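Local atomic coordinates of Poly(Beta-D-mannuronate) lyase (Pseudopedobacter saltans, PDB entry 7O79), a protein that is a beta-helical polysaccharide lyase of family 6 that probably cleaves mannuronate-containing alginate by beta-elimination. Residues A[181-192]-A[212-220]. Numbering follows the deposited sequence.
Sequences GRSEETGDDGAF and SLKSNRNKV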
ATOM      1  N   GLY A 181      -9.510   7.443   9.552  1.00 25.72           N
ATOM      2  CA  GLY A 181      -8.435   8.328   9.157  1.00 21.18           C
ATOM      3  C   GLY A 181      -8.607   8.848   7.757  1.00 24.31           C
ATOM      4  O   GLY A 181      -7.900   9.778   7.359  1.00 22.83           O
ATOM      5  N   ARG A 182      -9.542   8.275   7.006  1.00 24.68           N
ATOM      6  CA  ARG A 182      -9.787   8.719   5.638  1.00 26.84           C
ATOM      7  C   ARG A 182     -10.116  10.209   5.608  1.00 26.95           C
ATOM      8  O   ARG A 182      -9.637  10.945   4.745  1.00 32.97           O
ATOM      9  CB  ARG A 182     -10.921   7.913   5.003  1.00 27.42           C
ATOM     10  CG  ARG A 182     -10.937   7.963   3.483  1.00 32.26           C
ATOM     11  CD  ARG A 182     -11.813   6.866   2.900  1.00 33.06           C
ATOM     12  NE  ARG A 182     -12.071   7.072   1.477  1.00 34.95           N
ATOM     13  CZ  ARG A 182     -12.887   6.317   0.749  1.00 33.32           C
ATOM     14  NH1 ARG A 182     -13.528   5.300   1.308  1.00 27.02           N
ATOM     15  NH2 ARG A 182     -13.061   6.578  -0.539  1.00 32.22           N
ATOM     16  N   SER A 183     -10.936  10.645   6.559  1.00 26.13           N
ATOM     17  CA  SER A 183     -11.333  12.046   6.659  1.00 29.80           C
ATOM     18  C   SER A 183     -10.412  12.834   7.572  1.00 29.24           C
ATOM     19  O   SER A 183     -10.801  13.887   8.094  1.00 31.11           O
ATOM     20  CB  SER A 183     -12.790  12.166   7.120  1.00 27.67           C
ATOM     21  OG  SER A 183     -13.645  11.692   6.095  1.00 28.82           O
ATOM     22  N   GLU A 184      -9.215  12.298   7.813  1.00 30.90           N
ATOM     23  CA  GLU A 184      -8.058  12.988   8.355  1.00 29.52           C
ATOM     24  C   GLU A 184      -8.255  12.999   9.867  1.00 31.30           C
ATOM     25  O   GLU A 184      -7.663  13.815  10.580  1.00 31.77           O
ATOM     26  CB  GLU A 184      -7.927  14.422   7.825  1.00 27.30           C
ATOM     27  CG  GLU A 184      -7.728  14.561   6.291  1.00 31.24           C
ATOM     28  CD  GLU A 184      -6.707  13.629   5.625  1.00 30.70           C
ATOM     29  OE1 GLU A 184      -5.805  13.073   6.283  1.00 32.15           O
ATOM     30  OE2 GLU A 184      -6.792  13.519   4.379  1.00 32.92           O
ATOM     31  N   GLU A 185      -9.114  12.104  10.351  1.00 27.61           N
ATOM     32  CA  GLU A 185      -9.349  11.976  11.783  1.00 27.59           C
ATOM     33  C   GLU A 185      -8.043  11.717  12.531  1.00 27.00           C
ATOM     34  O   GLU A 185      -7.140  11.031  12.042  1.00 27.97           O
ATOM     35  CB  GLU A 185     -10.332  10.842  12.059  1.00 27.40           C
ATOM     36  CG  GLU A 185     -11.716  11.034  11.442  1.00 28.94           C
ATOM     37  CD  GLU A 185     -11.851  10.351  10.097  1.00 30.29           C
ATOM     38  OE1 GLU A 185     -10.853  10.296   9.334  1.00 26.48           O
ATOM     39  OE2 GLU A 185     -12.958   9.844   9.814  1.00 33.88           O
ATOM     40  N   THR A 186      -7.948  12.264  13.742  1.00 27.43           N
ATOM     41  CA  THR A 186      -6.748  12.124  14.556  1.00 32.09           C
ATOM     42  C   THR A 186      -7.011  11.379  15.860  1.00 34.28           C
ATOM     43  O   THR A 186      -6.212  11.479  16.788  1.00 34.67           O
ATOM     44  CB  THR A 186      -6.136  13.495  14.851  1.00 30.64           C
ATOM     45  OG1 THR A 186      -7.045  14.259  15.652  1.00 39.34           O
ATOM     46  CG2 THR A 186      -5.856  14.248  13.560  1.00 31.55           C
ATOM     47  N   GLY A 187      -8.111  10.625  15.951  1.00 34.94           N
ATOM     48  CA  GLY A 187      -8.353   9.784  17.106  1.00 34.91           C
ATOM     49  C   GLY A 187      -7.456   8.552  17.097  1.00 37.32           C
ATOM     50  O   GLY A 187      -6.670   8.331  16.177  1.00 35.97           O
ATOM     51  N   ASP A 188      -7.600   7.733  18.152  1.00 36.12           N
ATOM     52  CA  ASP A 188      -6.769   6.538  18.359  1.00 32.99           C
ATOM     53  C   ASP A 188      -6.965   5.465  17.298  1.00 30.38           C
ATOM     54  O   ASP A 188      -6.105   4.584  17.150  1.00 34.51           O
ATOM     55  CB  ASP A 188      -7.096   5.905  19.710  1.00 38.07           C
ATOM     56  CG  ASP A 188      -6.369   6.553  20.851  1.00 47.94           C
ATOM     57  OD1 ASP A 188      -6.050   7.760  20.746  1.00 53.99           O
ATOM     58  OD2 ASP A 188      -6.121   5.852  21.857  1.00 58.40           O
ATOM     59  N   ASP A 189      -8.088   5.490  16.597  1.00 25.82           N
ATOM     60  CA  ASP A 189      -8.498   4.436  15.680  1.00 28.07           C
ATOM     61  C   ASP A 189      -7.682   4.484  14.390  1.00 23.55           C
ATOM     62  O   ASP A 189      -6.825   5.347  14.192  1.00 24.61           O
ATOM     63  CB  ASP A 189      -9.996   4.569  15.391  1.00 25.71           C
ATOM     64  CG  ASP A 189     -10.678   3.238  15.113  1.00 29.80           C
ATOM     65  OD1 ASP A 189     -10.005   2.191  15.080  1.00 27.69           O
ATOM     66  OD2 ASP A 189     -11.910   3.255  14.882  1.00 32.41           O
ATOM     67  N   GLY A 190      -7.983   3.541  13.501  1.00 25.55           N
ATOM     68  CA  GLY A 190      -7.330   3.430  12.211  1.00 20.98           C
ATOM     69  C   GLY A 190      -7.728   2.126  11.556  1.00 25.39           C
ATOM     70  O   GLY A 190      -8.579   1.382  12.069  1.00 24.85           O
ATOM     71  N   ALA A 191      -7.110   1.866  10.387  1.00 21.79           N
ATOM     72  CA  ALA A 191      -7.261   0.579   9.706  1.00 21.55           C
ATOM     73  C   ALA A 191      -6.350  -0.500  10.288  1.00 21.65           C
ATOM     74  O   ALA A 191      -6.676  -1.691  10.219  1.00 21.75           O
ATOM     75  CB  ALA A 191      -6.957   0.720   8.210  1.00 17.99           C
ATOM     76  N   PHE A 192      -5.213  -0.106  10.853  1.00 20.16           N
ATOM     77  CA  PHE A 192      -4.242  -1.058  11.395  1.00 22.31           C
ATOM     78  C   PHE A 192      -3.891  -2.137  10.372  1.00 20.69           C
ATOM     79  O   PHE A 192      -3.817  -3.331  10.686  1.00 21.72           O
ATOM     80  CB  PHE A 192      -4.736  -1.678  12.704  1.00 22.89           C
ATOM     81  CG  PHE A 192      -5.088  -0.667  13.776  1.00 24.27           C
ATOM     82  CD1 PHE A 192      -4.125  -0.246  14.685  1.00 23.70           C
ATOM     83  CD2 PHE A 192      -6.390  -0.201  13.921  1.00 26.70           C
ATOM     84  CE1 PHE A 192      -4.435   0.658  15.684  1.00 24.49           C
ATOM     85  CE2 PHE A 192      -6.717   0.699  14.940  1.00 25.91           C
ATOM     86  CZ  PHE A 192      -5.743   1.133  15.813  1.00 23.50           C
ATOM     87  N   SER A 212      -0.981   3.213  -1.323  1.00 21.96           N
ATOM     88  CA  SER A 212      -1.739   4.420  -1.015  1.00 19.82           C
ATOM     89  C   SER A 212      -2.423   4.207   0.326  1.00 20.89           C
ATOM     90  O   SER A 212      -3.427   3.493   0.415  1.00 23.94           O
ATOM     91  CB  SER A 212      -2.737   4.740  -2.125  1.00 22.21           C
ATOM     92  OG  SER A 212      -3.451   5.933  -1.851  1.00 21.28           O
ATOM     93  N   LEU A 213      -1.878   4.831   1.370  1.00 20.36           N
ATOM     94  CA  LEU A 213      -2.511   4.846   2.682  1.00 19.95           C
ATOM     95  C   LEU A 213      -3.517   5.992   2.747  1.00 19.49           C
ATOM     96  O   LEU A 213      -3.160   7.152   2.541  1.00 21.16           O
ATOM     97  CB  LEU A 213      -1.471   4.978   3.793  1.00 17.98           C
ATOM     98  CG  LEU A 213      -0.284   4.004   3.714  1.00 20.05           C
ATOM     99  CD1 LEU A 213       0.636   4.175   4.918  1.00 20.04           C
ATOM    100  CD2 LEU A 213      -0.808   2.573   3.638  1.00 18.65           C
ATOM    101  N   LYS A 214      -4.766   5.661   3.050  1.00 20.68           N
ATOM    102  CA  LYS A 214      -5.850   6.624   3.221  1.00 20.69           C
ATOM    103  C   LYS A 214      -6.599   6.334   4.513  1.00 23.51           C
ATOM    104  O   LYS A 214      -7.828   6.228   4.539  1.00 24.24           O
ATOM    105  CB  LYS A 214      -6.794   6.574   2.025  1.00 23.98           C
ATOM    106  CG  LYS A 214      -6.193   7.145   0.738  1.00 20.95           C
ATOM    107  CD  LYS A 214      -7.215   7.102  -0.403  1.00 25.82           C
ATOM    108  CE  LYS A 214      -6.763   7.983  -1.577  1.00 26.48           C
ATOM    109  NZ  LYS A 214      -7.563   7.736  -2.818  1.00 32.77           N
ATOM    110  N   SER A 215      -5.848   6.160   5.600  1.00 20.90           N
ATOM    111  CA  SER A 215      -6.367   5.759   6.910  1.00 21.57           C
ATOM    112  C   SER A 215      -5.203   5.860   7.891  1.00 22.04           C
ATOM    113  O   SER A 215      -4.066   6.139   7.491  1.00 20.28           O
ATOM    114  CB  SER A 215      -6.943   4.339   6.904  1.00 19.44           C
ATOM    115  OG  SER A 215      -6.003   3.420   6.355  1.00 24.69           O
ATOM    116  N   ASN A 216      -5.481   5.570   9.174  1.00 19.39           N
ATOM    117  CA  ASN A 216      -4.487   5.674  10.246  1.00 22.43           C
ATOM    118  C   ASN A 216      -3.913   4.326  10.672  1.00 21.23           C
ATOM    119  O   ASN A 216      -4.495   3.263  10.448  1.00 20.70           O
ATOM    120  CB  ASN A 216      -5.061   6.342  11.513  1.00 22.62           C
ATOM    121  CG  ASN A 216      -5.602   7.725  11.266  1.00 21.45           C
ATOM    122  OD1 ASN A 216      -5.435   8.292  10.188  1.00 22.58           O
ATOM    123  ND2 ASN A 216      -6.216   8.303  12.288  1.00 21.78           N
ATOM    124  N   ARG A 217      -2.742   4.412  11.324  1.00 23.59           N
ATOM    125  CA  ARG A 217      -2.121   3.329  12.105  1.00 23.29           C
ATOM    126  C   ARG A 217      -1.771   2.107  11.276  1.00 20.71           C
ATOM    127  O   ARG A 217      -1.821   0.976  11.757  1.00 23.12           O
ATOM    128  CB  ARG A 217      -2.968   2.935  13.310  1.00 23.48           C
ATOM    129  CG  ARG A 217      -3.531   4.099  14.040  1.00 27.39           C
ATOM    130  CD  ARG A 217      -2.633   4.420  15.207  1.00 27.79           C
ATOM    131  NE  ARG A 217      -3.035   5.649  15.880  1.00 34.39           N
ATOM    132  CZ  ARG A 217      -2.277   6.312  16.749  1.00 36.77           C
ATOM    133  NH1 ARG A 217      -1.058   5.873  17.049  1.00 34.90           N
ATOM    134  NH2 ARG A 217      -2.737   7.424  17.313  1.00 38.96           N
ATOM    135  N   ASN A 218      -1.351   2.341  10.057  1.00 19.18           N
ATOM    136  CA  ASN A 218      -0.924   1.278   9.185  1.00 20.90           C
ATOM    137  C   ASN A 218       0.578   1.069   9.287  1.00 19.48           C
ATOM    138  O   ASN A 218       1.283   1.952   9.662  1.00 20.49           O
ATOM    139  CB  ASN A 218      -1.336   1.590   7.765  1.00 18.68           C
ATOM    140  CG  ASN A 218      -2.838   1.707   7.623  1.00 17.93           C
ATOM    141  OD1 ASN A 218      -3.541   0.782   7.832  1.00 19.21           O
ATOM    142  ND2 ASN A 218      -3.290   2.854   7.326  1.00 18.23           N
ATOM    143  N   LYS A 219       1.024  -0.133   8.981  1.00 22.04           N
ATOM    144  CA  LYS A 219       2.428  -0.487   8.995  1.00 22.91           C
ATOM    145  C   LYS A 219       2.950  -0.971   7.644  1.00 21.02           C
ATOM    146  O   LYS A 219       2.562  -2.004   7.180  1.00 20.69           O
ATOM    147  CB  LYS A 219       2.684  -1.578  10.013  1.00 21.66           C
ATOM    148  CG  LYS A 219       2.003  -1.375  11.333  1.00 27.14           C
ATOM    149  CD  LYS A 219       2.642  -0.205  12.010  1.00 31.66           C
ATOM    150  CE  LYS A 219       2.720  -0.338  13.506  1.00 33.36           C
ATOM    151  NZ  LYS A 219       1.787   0.626  14.096  1.00 40.37           N
ATOM    152  N   VAL A 220       3.889  -0.234   7.078  1.00 19.15           N
ATOM    153  CA  VAL A 220       4.532  -0.553   5.818  1.00 17.57           C
ATOM    154  C   VAL A 220       5.979  -0.840   6.228  1.00 22.15           C
ATOM    155  O   VAL A 220       6.747   0.051   6.401  1.00 20.54           O
ATOM    156  CB  VAL A 220       4.393   0.580   4.810  1.00 19.20           C
ATOM    157  CG1 VAL A 220       4.986   0.174   3.502  1.00 18.91           C
ATOM    158  CG2 VAL A 220       2.939   0.903   4.602  1.00 20.34           C
TER
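N216 reaches into the curve of loop 181-192 and donates ND2 to E185 O at 2.9 Å, an almost straight bond (177°) lying in the amide plane although it meets the carbonyl from above its own plane. With CG anti to the carbonyl carbon (chi1 -58°), the amide also brings N216 OD1 to 3.2 Å from G181 CA. Glycine is needed at G181, where a CB would strike OD1, and at G190, whose CA makes a CA-H...O contact with N216 O and where a CB would run into that oxygen. The same carbonyl accepts A191 N at 3.0 Å and, weakly, F192 N. A leucine in place of N216 would probably cost E185 O one of its two donors, the other being N238 ND2, and leave N238 N without its acceptor OD1. R217 CB makes a CH-pi contact over the face of the F192 ring, 3.9 Å from its centroid; the bend at chi2 turns the chain toward the carbonyls of G187, D188 and D189. The small A191 methyl faces both S215 OG and N218 OD1, 3.4 Å from each. Behind it, N218 ND2 and I177 O hold S215 OG, while N218 OD1 takes F193 N, fixing the amide that A191 meets. N216 and N218 thus tie successive coils of the parallel beta-helix together: 181-192 lies in the loop from strand 175-177 to strand 194-201, and packs on the turn between strands 209-214 and 219-226.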